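Local coordinates for protein 6-phospho-beta-d glycosidase (Streptococcus pyogenes, PDB 5FOO) that binds the probe 6-phosphocyclophellitol in its pocket and, as a family 1 glycoside hydrolase, probably hydrolyses 6-phospho-beta-glucosides, at residues E59-L64 and Q442-K447; V148-F153 and K158-H163; K270-L275 and P315-E320. The protein carries 1 engineered substitution. All coordinates share one frame; numbering follows the deposited sequence.

The three contacts join different elements of a (beta/alpha)8 barrel protein, and no two share a helix or strand; only contact 2 involves a barrel strand. Contact 2 lies deepest: it packs helix 136-153 on barrel strand 159-161, and its chemistry is purely apolar and aromatic. Contacts 1 and 3 sit on opposite sides of the chain's centre, with their own centres about 47 Å apart, and both turn on an aspartate. In contact 1, which is partly buried, the partner is an arginine in a two-pronged salt bridge; in contact 3, a buried contact, it is an indole N-H, backed by a valine on the ring face. Along the chain, 59-64 and 442-447 enclose both other contacts.

Contact 1. Residues E59-L64 and Q442-K447; sequences ESDLTL and QVRRPK
D61 and R444 meet in a side-on salt bridge, one guanidinium nitrogen to each carboxylate oxygen. NE of R444 gives its hydrogen to OD1 of D61 at 2.8 Å, with an N-H...O angle of 160°, and NH2 of R444 reaches OD2 of D61, also at 2.8 Å. Both oxygens are met on their syn sides, and the two flat groups are nearly coplanar, 30° apart. The arginine chain bends at chi2 (69°), turning the NE edge of its head to the helix. Further hydrogen bonds fix the rotation of that head: NH1 of R444 donates to OE1 of Q442 at 3.3 Å, on a lone pair in the carbonyl plane, and also to N437, while NH2 is shared with the backbone oxygen of S52. The apolar part is smaller and looser: CD1 of L64, about one helical turn on from D61, approaches the ring atom CG of P446 at 4.3 Å, and L64 also touches V435. The contact thus pins helix 54-67 of the barrel's outer layer to the two-stranded antiparallel sheet of 435-437 and 444-446, while E59 and L62 of the same helix lie against helix 93-108.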
loop_
_atom_site.group_PDB
_atom_site.type_symbol
_atom_site.label_atom_id
_atom_site.label_comp_id
_atom_site.label_asym_id
_atom_site.label_seq_id
_atom_site.Cartn_x
_atom_site.Cartn_y
_atom_site.Cartn_z
ATOM N N GLU A 59 6.003 -20.739 4.700
ATOM C CA GLU A 59 7.316 -21.197 5.224
ATOM C C GLU A 59 8.279 -21.455 4.080
ATOM O O GLU A 59 9.372 -20.900 4.061
ATOM C CB GLU A 59 7.229 -22.520 6.008
ATOM C CG GLU A 59 6.640 -22.426 7.384
ATOM C CD GLU A 59 5.132 -22.517 7.392
ATOM O OE1 GLU A 59 4.470 -22.548 6.294
ATOM O OE2 GLU A 59 4.618 -22.511 8.533
ATOM N N SER A 60 7.857 -22.259 3.094
ATOM C CA SER A 60 8.763 -22.532 1.943
ATOM C C SER A 60 9.055 -21.281 1.118
ATOM O O SER A 60 10.203 -21.090 0.685
ATOM C CB SER A 60 8.237 -23.645 1.043
ATOM O OG SER A 60 6.964 -23.290 0.574
ATOM N N ASP A 61 8.073 -20.377 0.973
ATOM C CA ASP A 61 8.296 -19.052 0.331
ATOM C C ASP A 61 9.379 -18.241 1.052
ATOM O O ASP A 61 10.296 -17.648 0.415
ATOM C CB ASP A 61 7.001 -18.207 0.355
ATOM C CG ASP A 61 5.952 -18.627 -0.720
ATOM O OD1 ASP A 61 6.222 -19.590 -1.506
ATOM O OD2 ASP A 61 4.857 -17.972 -0.780
ATOM N N LEU A 62 9.288 -18.158 2.384
ATOM C CA LEU A 62 10.300 -17.317 3.098
ATOM C C LEU A 62 11.711 -17.947 3.032
ATOM O O LEU A 62 12.695 -17.264 2.863
ATOM C CB LEU A 62 9.886 -17.051 4.536
ATOM C CG LEU A 62 8.642 -16.136 4.597
ATOM C CD1 LEU A 62 8.059 -16.268 5.969
ATOM C CD2 LEU A 62 8.993 -14.683 4.303
ATOM N N THR A 63 11.761 -19.263 3.054
ATOM C CA THR A 63 12.998 -19.963 2.820
ATOM C C THR A 63 13.568 -19.578 1.437
ATOM O O THR A 63 14.739 -19.202 1.337
ATOM C CB THR A 63 12.816 -21.493 3.019
ATOM O OG1 THR A 63 12.461 -21.729 4.370
ATOM C CG2 THR A 63 14.090 -22.260 2.724
ATOM N N LEU A 64 12.738 -19.590 0.400
ATOM C CA LEU A 64 13.198 -19.148 -0.922
ATOM C C LEU A 64 13.630 -17.727 -0.969
ATOM O O LEU A 64 14.669 -17.407 -1.557
ATOM C CB LEU A 64 12.101 -19.356 -1.942
ATOM C CG LEU A 64 12.470 -19.026 -3.410
ATOM C CD1 LEU A 64 13.482 -20.002 -4.047
ATOM C CD2 LEU A 64 11.169 -19.012 -4.174
ATOM N N GLN A 442 0.398 -23.785 -8.211
ATOM C CA GLN A 442 1.083 -23.003 -7.171
ATOM C C GLN A 442 2.581 -23.302 -7.007
ATOM O O GLN A 442 3.184 -23.041 -5.956
ATOM C CB GLN A 442 0.335 -23.211 -5.861
ATOM C CG GLN A 442 -1.111 -22.810 -5.944
ATOM C CD GLN A 442 -1.282 -21.321 -6.073
ATOM O OE1 GLN A 442 -0.432 -20.497 -5.633
ATOM N NE2 GLN A 442 -2.402 -20.943 -6.668
ATOM N N VAL A 443 3.188 -23.802 -8.066
ATOM C CA VAL A 443 4.630 -23.957 -8.114
ATOM C C VAL A 443 5.308 -22.644 -8.445
ATOM O O VAL A 443 4.943 -21.957 -9.429
ATOM C CB VAL A 443 5.014 -24.996 -9.194
ATOM C CG1 VAL A 443 6.548 -25.054 -9.427
ATOM C CG2 VAL A 443 4.453 -26.338 -8.767
ATOM N N ARG A 444 6.350 -22.331 -7.682
ATOM C CA ARG A 444 7.142 -21.108 -7.897
ATOM C C ARG A 444 8.365 -21.380 -8.776
ATOM O O ARG A 444 8.922 -22.467 -8.777
ATOM C CB ARG A 444 7.650 -20.514 -6.577
ATOM C CG ARG A 444 6.636 -19.768 -5.743
ATOM C CD ARG A 444 5.604 -20.682 -5.159
ATOM N NE ARG A 444 4.956 -20.098 -3.996
ATOM C CZ ARG A 444 3.658 -19.890 -3.815
ATOM N NH1 ARG A 444 2.730 -20.139 -4.767
ATOM N NH2 ARG A 444 3.255 -19.386 -2.637
ATOM N N ARG A 445 8.789 -20.373 -9.517
ATOM C CA ARG A 445 10.020 -20.426 -10.236
ATOM C C ARG A 445 10.627 -19.049 -10.347
ATOM O O ARG A 445 10.051 -18.166 -10.996
ATOM C CB ARG A 445 9.774 -20.985 -11.645
ATOM C CG ARG A 445 11.073 -20.969 -12.418
ATOM C CD ARG A 445 11.154 -22.001 -13.522
ATOM N NE ARG A 445 12.579 -22.131 -13.850
ATOM C CZ ARG A 445 13.098 -22.833 -14.856
ATOM N NH1 ARG A 445 12.315 -23.517 -15.698
ATOM N NH2 ARG A 445 14.428 -22.827 -15.021
ATOM N N PRO A 446 11.805 -18.849 -9.735
ATOM C CA PRO A 446 12.488 -17.531 -9.802
ATOM C C PRO A 446 12.670 -17.050 -11.214
ATOM O O PRO A 446 13.014 -17.852 -12.086
ATOM C CB PRO A 446 13.859 -17.824 -9.204
ATOM C CG PRO A 446 13.572 -18.915 -8.189
ATOM C CD PRO A 446 12.473 -19.774 -8.783
ATOM N N LYS A 447 12.494 -15.750 -11.426
ATOM C CA LYS A 447 12.760 -15.136 -12.723
ATOM C C LYS A 447 14.170 -14.576 -12.670
ATOM O O LYS A 447 14.803 -14.494 -11.579
ATOM C CB LYS A 447 11.748 -14.019 -13.054
ATOM C CG LYS A 447 10.312 -14.364 -12.774
ATOM C CD LYS A 447 9.357 -13.247 -13.224
ATOM C CE LYS A 447 7.936 -13.504 -12.733
ATOM N NZ LYS A 447 7.061 -12.307 -12.697
#

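Contact 2. Residues V148-F153 and K158-H163. With EDO (1,2-ethanediol), chain H.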
loop_
_atom_site.group_PDB
_atom_site.type_symbol
_atom_site.label_atom_id
_atom_site.label_comp_id
_atom_site.label_asym_id
_atom_site.label_seq_id
_atom_site.Cartn_x
_atom_site.Cartn_y
_atom_site.Cartn_z
ATOM N N VAL A 148 -5.352 -6.689 19.491
ATOM C CA VAL A 148 -5.072 -8.139 19.432
ATOM C C VAL A 148 -3.721 -8.363 18.763
ATOM O O VAL A 148 -2.885 -9.058 19.330
ATOM C CB VAL A 148 -6.200 -8.964 18.733
ATOM C CG1 VAL A 148 -5.832 -10.397 18.586
ATOM C CG2 VAL A 148 -7.525 -8.861 19.506
ATOM N N CYS A 149 -3.504 -7.765 17.570
ATOM C CA CYS A 149 -2.255 -7.947 16.821
ATOM C C CYS A 149 -1.011 -7.570 17.670
ATOM O O CYS A 149 -0.073 -8.328 17.802
ATOM C CB CYS A 149 -2.268 -7.126 15.562
ATOM S SG CYS A 149 -3.483 -7.723 14.332
ATOM N N PHE A 150 -1.030 -6.388 18.243
ATOM C CA PHE A 150 0.092 -5.944 19.086
ATOM C C PHE A 150 0.341 -6.893 20.330
ATOM O O PHE A 150 1.487 -7.259 20.589
ATOM C CB PHE A 150 -0.124 -4.537 19.543
ATOM C CG PHE A 150 -0.427 -3.566 18.430
ATOM C CD1 PHE A 150 0.185 -3.675 17.184
ATOM C CD2 PHE A 150 -1.275 -2.491 18.673
ATOM C CE1 PHE A 150 -0.080 -2.740 16.182
ATOM C CE2 PHE A 150 -1.495 -1.544 17.716
ATOM C CZ PHE A 150 -0.901 -1.666 16.452
ATOM N N GLU A 151 -0.719 -7.304 21.018
ATOM C CA GLU A 151 -0.607 -8.219 22.147
ATOM C C GLU A 151 -0.084 -9.581 21.743
ATOM O O GLU A 151 0.739 -10.150 22.432
ATOM C CB GLU A 151 -1.959 -8.356 22.841
ATOM C CG GLU A 151 -2.314 -7.050 23.527
ATOM C CD GLU A 151 -3.746 -6.931 23.968
ATOM O OE1 GLU A 151 -4.513 -7.895 23.819
ATOM O OE2 GLU A 151 -4.094 -5.849 24.504
ATOM N N GLN A 152 -0.521 -10.092 20.594
ATOM C CA GLN A 152 -0.209 -11.451 20.229
ATOM C C GLN A 152 1.106 -11.569 19.519
ATOM O O GLN A 152 1.768 -12.588 19.660
ATOM C CB GLN A 152 -1.305 -12.056 19.384
ATOM C CG GLN A 152 -2.654 -12.235 20.086
ATOM C CD GLN A 152 -2.554 -13.145 21.287
ATOM O OE1 GLN A 152 -1.829 -14.138 21.262
ATOM N NE2 GLN A 152 -3.225 -12.771 22.362
ATOM N N PHE A 153 1.474 -10.549 18.738
ATOM C CA PHE A 153 2.611 -10.625 17.866
ATOM C C PHE A 153 3.698 -9.646 18.157
ATOM O O PHE A 153 4.793 -9.764 17.585
ATOM C CB PHE A 153 2.154 -10.409 16.388
ATOM C CG PHE A 153 0.982 -11.307 15.990
ATOM C CD1 PHE A 153 1.074 -12.690 16.166
ATOM C CD2 PHE A 153 -0.201 -10.784 15.478
ATOM C CE1 PHE A 153 0.030 -13.531 15.807
ATOM C CE2 PHE A 153 -1.294 -11.613 15.179
ATOM C CZ PHE A 153 -1.165 -12.993 15.348
ATOM N N LYS A 158 8.330 -5.884 15.353
ATOM C CA LYS A 158 8.694 -4.553 15.795
ATOM C C LYS A 158 8.430 -3.455 14.780
ATOM O O LYS A 158 8.808 -2.299 14.999
ATOM C CB LYS A 158 10.208 -4.549 16.107
ATOM C CG LYS A 158 10.640 -5.514 17.226
ATOM C CD LYS A 158 9.672 -5.640 18.390
ATOM C CE LYS A 158 10.316 -6.284 19.633
ATOM N NZ LYS A 158 9.388 -6.480 20.768
ATOM N N ASP A 159 7.801 -3.811 13.661
ATOM C CA ASP A 159 7.649 -2.903 12.535
ATOM C C ASP A 159 6.235 -3.014 12.006
ATOM O O ASP A 159 5.890 -4.001 11.359
ATOM C CB ASP A 159 8.626 -3.255 11.439
ATOM C CG ASP A 159 10.064 -2.937 11.824
ATOM O OD1 ASP A 159 10.503 -1.762 11.770
ATOM O OD2 ASP A 159 10.749 -3.936 12.130
ATOM N N TRP A 160 5.440 -1.998 12.290
ATOM C CA TRP A 160 4.032 -2.050 12.106
ATOM C C TRP A 160 3.556 -0.880 11.200
ATOM O O TRP A 160 4.078 0.225 11.289
ATOM C CB TRP A 160 3.357 -1.919 13.465
ATOM C CG TRP A 160 3.515 -3.049 14.376
ATOM C CD1 TRP A 160 4.424 -3.144 15.416
ATOM C CD2 TRP A 160 2.760 -4.248 14.396
ATOM N NE1 TRP A 160 4.265 -4.347 16.073
ATOM C CE2 TRP A 160 3.231 -5.032 15.488
ATOM C CE3 TRP A 160 1.742 -4.767 13.600
ATOM C CZ2 TRP A 160 2.704 -6.291 15.786
ATOM C CZ3 TRP A 160 1.211 -6.015 13.935
ATOM C CH2 TRP A 160 1.719 -6.763 14.992
ATOM N N PHE A 161 2.526 -1.137 10.407
ATOM C CA PHE A 161 1.909 -0.148 9.558
ATOM C C PHE A 161 0.397 -0.251 9.630
ATOM O O PHE A 161 -0.149 -1.327 9.643
ATOM C CB PHE A 161 2.483 -0.281 8.141
ATOM C CG PHE A 161 3.907 0.165 8.041
ATOM C CD1 PHE A 161 4.222 1.501 7.879
ATOM C CD2 PHE A 161 4.932 -0.742 8.194
ATOM C CE1 PHE A 161 5.546 1.940 7.879
ATOM C CE2 PHE A 161 6.271 -0.322 8.166
ATOM C CZ PHE A 161 6.577 1.005 8.022
ATOM N N VAL A 162 -0.294 0.884 9.711
ATOM C CA VAL A 162 -1.714 0.829 10.005
ATOM C C VAL A 162 -2.542 0.551 8.711
ATOM O O VAL A 162 -3.405 -0.308 8.729
ATOM C CB VAL A 162 -2.248 2.098 10.719
ATOM C CG1 VAL A 162 -3.759 1.927 10.998
ATOM C CG2 VAL A 162 -1.561 2.326 12.071
ATOM N N HIS A 163 -2.270 1.288 7.629
ATOM C CA HIS A 163 -2.936 1.078 6.356
ATOM C C HIS A 163 -1.913 1.030 5.227
ATOM O O HIS A 163 -0.826 1.630 5.302
ATOM C CB HIS A 163 -3.839 2.262 5.994
ATOM C CG HIS A 163 -4.836 2.675 7.036
ATOM N ND1 HIS A 163 -5.928 1.922 7.346
ATOM C CD2 HIS A 163 -4.956 3.803 7.744
ATOM C CE1 HIS A 163 -6.670 2.539 8.240
ATOM N NE2 HIS A 163 -6.090 3.683 8.511
HETATM C C1 EDO H . 12.773 -1.906 14.100
HETATM O O1 EDO H . 12.552 -0.954 13.061
HETATM C C2 EDO H . 12.593 -1.291 15.448
HETATM O O2 EDO H . 11.915 -0.083 15.215
#
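W160 packs between strand 159-161 and the helix that precedes it, meeting C149, F150 and F153 together. The strand is the fourth of the eight parallel strands of the TIM barrel; helix 136-153 packs outside it, and its last turns, 148-153, run nearly antiparallel to the strand, at 166°, with the segment axes 11.3 Å apart at closest approach, as expected of an alpha-beta unit. Going along the strand segment, K158 comes just after the connecting turn. D159 belongs to a polar group: its OD2 forms a salt bridge with R112, and its OD1 is hydrogen-bonded to Y293 and accepts from O1 of a 1,2-ethanediol at 2.6 Å, probably a crystallisation additive. W160 carries the contact. Its indole reaches out to the helix, where the edge of F150 stands over one face in a T-shaped pair, planes at 84° and six-membered ring centroids 4.9 Å apart. The far end of the indole, CZ3, abuts CB of C149 at 4.0 Å. F153 meets the indole's rim with its CB, while its ring turns off to helix 93-108. The ring of Y207 meets those of both F150 and W160. F161 points from the strand to the other side, and at V162 the chain turns a corner. In the T-shaped pair, with CG beside the backbone N and anti to the carbonyl carbon (chi1 -52°), the F150 ring extends to the indole, and its CE1 comes to 3.7 Å from CD2 of W160.

Contact 3. Residues K270-L275 and P315-E320. With EDO (1,2-ethanediol), chain K.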
loop_
_atom_site.group_PDB
_atom_site.type_symbol
_atom_site.label_atom_id
_atom_site.label_comp_id
_atom_site.label_asym_id
_atom_site.label_seq_id
_atom_site.Cartn_x
_atom_site.Cartn_y
_atom_site.Cartn_z
ATOM N N LYS A 270 -14.935 22.781 3.048
ATOM C CA LYS A 270 -15.972 23.562 3.745
ATOM C C LYS A 270 -16.759 24.448 2.778
ATOM O O LYS A 270 -17.967 24.469 2.819
ATOM C CB LYS A 270 -15.287 24.419 4.765
ATOM C CG LYS A 270 -16.096 25.120 5.829
ATOM C CD LYS A 270 -15.064 26.082 6.476
ATOM C CE LYS A 270 -15.370 26.535 7.884
ATOM N NZ LYS A 270 -16.746 27.093 7.895
ATOM N N LYS A 271 -16.057 25.126 1.886
ATOM C CA LYS A 271 -16.686 25.910 0.863
ATOM C C LYS A 271 -17.552 25.044 -0.023
ATOM O O LYS A 271 -18.612 25.480 -0.445
ATOM C CB LYS A 271 -15.645 26.645 0.036
ATOM C CG LYS A 271 -16.182 27.402 -1.174
ATOM C CD LYS A 271 -15.064 27.955 -2.075
ATOM C CE LYS A 271 -14.079 26.942 -2.676
ATOM N NZ LYS A 271 -14.589 25.966 -3.683
ATOM N N ASP A 272 -17.131 23.820 -0.294
ATOM C CA ASP A 272 -17.884 22.981 -1.180
ATOM C C ASP A 272 -18.942 22.218 -0.421
ATOM O O ASP A 272 -19.549 21.342 -1.014
ATOM C CB ASP A 272 -17.010 21.974 -1.960
ATOM C CG ASP A 272 -16.039 22.636 -2.898
ATOM O OD1 ASP A 272 -16.230 23.810 -3.164
ATOM O OD2 ASP A 272 -15.104 21.980 -3.415
ATOM N N GLY A 273 -19.116 22.455 0.866
ATOM C CA GLY A 273 -20.139 21.728 1.618
ATOM C C GLY A 273 -19.901 20.264 1.948
ATOM O O GLY A 273 -20.858 19.569 2.218
ATOM N N VAL A 274 -18.656 19.772 1.900
ATOM C CA VAL A 274 -18.404 18.357 2.090
ATOM C C VAL A 274 -17.412 18.028 3.200
ATOM O O VAL A 274 -17.014 16.871 3.337
ATOM C CB VAL A 274 -17.948 17.675 0.758
ATOM C CG1 VAL A 274 -19.093 17.699 -0.271
ATOM C CG2 VAL A 274 -16.676 18.305 0.196
ATOM N N LEU A 275 -17.048 19.014 4.002
ATOM C CA LEU A 275 -16.142 18.806 5.111
ATOM C C LEU A 275 -16.637 17.700 6.082
ATOM O O LEU A 275 -17.827 17.600 6.390
ATOM C CB LEU A 275 -15.887 20.108 5.868
ATOM C CG LEU A 275 -14.817 20.076 6.989
ATOM C CD1 LEU A 275 -13.403 19.903 6.426
ATOM C CD2 LEU A 275 -14.909 21.335 7.828
ATOM N N PRO A 315 -22.809 15.337 -10.162
ATOM C CA PRO A 315 -23.579 14.281 -9.441
ATOM C C PRO A 315 -23.181 14.153 -7.944
ATOM O O PRO A 315 -24.009 13.852 -7.117
ATOM C CB PRO A 315 -23.257 12.974 -10.241
ATOM C CG PRO A 315 -21.969 13.224 -10.958
ATOM C CD PRO A 315 -21.849 14.733 -11.140
ATOM N N SER A 316 -21.936 14.475 -7.629
ATOM C CA SER A 316 -21.340 14.290 -6.318
ATOM C C SER A 316 -20.039 15.139 -6.295
ATOM O O SER A 316 -19.451 15.369 -7.333
ATOM C CB SER A 316 -21.050 12.810 -6.200
ATOM O OG SER A 316 -20.372 12.502 -5.026
ATOM N N TRP A 317 -19.584 15.590 -5.141
ATOM C CA TRP A 317 -18.251 16.163 -5.001
ATOM C C TRP A 317 -17.160 15.165 -5.457
ATOM O O TRP A 317 -17.296 13.958 -5.305
ATOM C CB TRP A 317 -17.991 16.670 -3.572
ATOM C CG TRP A 317 -16.723 17.512 -3.467
ATOM C CD1 TRP A 317 -16.611 18.840 -3.689
ATOM C CD2 TRP A 317 -15.397 17.049 -3.148
ATOM N NE1 TRP A 317 -15.298 19.239 -3.489
ATOM C CE2 TRP A 317 -14.542 18.151 -3.190
ATOM C CE3 TRP A 317 -14.856 15.810 -2.832
ATOM C CZ2 TRP A 317 -13.170 18.049 -2.924
ATOM C CZ3 TRP A 317 -13.455 15.729 -2.552
ATOM C CH2 TRP A 317 -12.662 16.825 -2.607
ATOM N N SER A 318 -16.136 15.711 -6.110
ATOM C CA SER A 318 -14.953 14.971 -6.485
ATOM C C SER A 318 -13.745 15.926 -6.478
ATOM O O SER A 318 -13.884 17.080 -6.825
ATOM C CB SER A 318 -15.094 14.350 -7.886
ATOM O OG SER A 318 -13.816 14.029 -8.363
ATOM N N PRO A 319 -12.543 15.433 -6.104
ATOM C CA PRO A 319 -11.324 16.255 -6.213
ATOM C C PRO A 319 -11.034 16.660 -7.645
ATOM O O PRO A 319 -10.446 17.733 -7.888
ATOM C CB PRO A 319 -10.207 15.326 -5.627
ATOM C CG PRO A 319 -10.768 13.933 -5.721
ATOM C CD PRO A 319 -12.280 14.099 -5.542
ATOM N N GLU A 320 -11.503 15.837 -8.584
ATOM C CA GLU A 320 -11.400 16.093 -10.025
ATOM C C GLU A 320 -12.268 17.212 -10.595
ATOM O O GLU A 320 -12.181 17.526 -11.804
ATOM C CB GLU A 320 -11.580 14.792 -10.842
ATOM C CG GLU A 320 -10.537 13.731 -10.477
ATOM C CD GLU A 320 -10.273 12.680 -11.557
ATOM O OE1 GLU A 320 -11.086 12.507 -12.479
ATOM O OE2 GLU A 320 -9.243 11.981 -11.457
HETATM C C1 EDO K . -14.361 18.557 -14.125
HETATM O O1 EDO K . -14.444 19.897 -13.557
HETATM C C2 EDO K . -15.324 17.607 -13.409
HETATM O O2 EDO K . -14.732 16.297 -13.418
#
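The indole of W317 is gripped at its N-H by D272 and covered on one face by V274. NE1 of W317 donates to OD2 of D272 at 2.7 Å, with an N-H...O angle of 154°; the oxygen lies close to the ring plane, at the edge, and is approached on its anti side, the carboxylate being turned well out of the ring plane. V274 comes from above: its CG2 stands 3.7 Å from the centroid of the five-membered ring, only 9° off the normal, a CH-pi contact, while its CG1 touches CB of W317 at 3.6 Å. With CG anti to the backbone N (chi1 -169°), the tryptophan presents ring and N-H to both residues at once. A second shell fixes the aspartate. OD2 of D272 also bonds to the hydroxyl of Y322, so two partners hold that one oxygen, and OD1 of D272 takes NZ of K271 in a salt bridge of 2.8 Å. The pair sits where helix 263-271 ends: G273, with positive phi, closes it in a Schellman motif, and the turn there places V274 near D272, so that both face the same indole. Across from V274, the backbone N of P319 lies against the opposite face of the ring. Just beyond, OG of S318 accepts from N of E320, an ST turn. The loop between strands 302-305 and 324-325 is in this way laid against the end of helix 263-271, with F243 and W247 of helix 235-258 packing on W317 and P319, W247 edge-to-face with the indole.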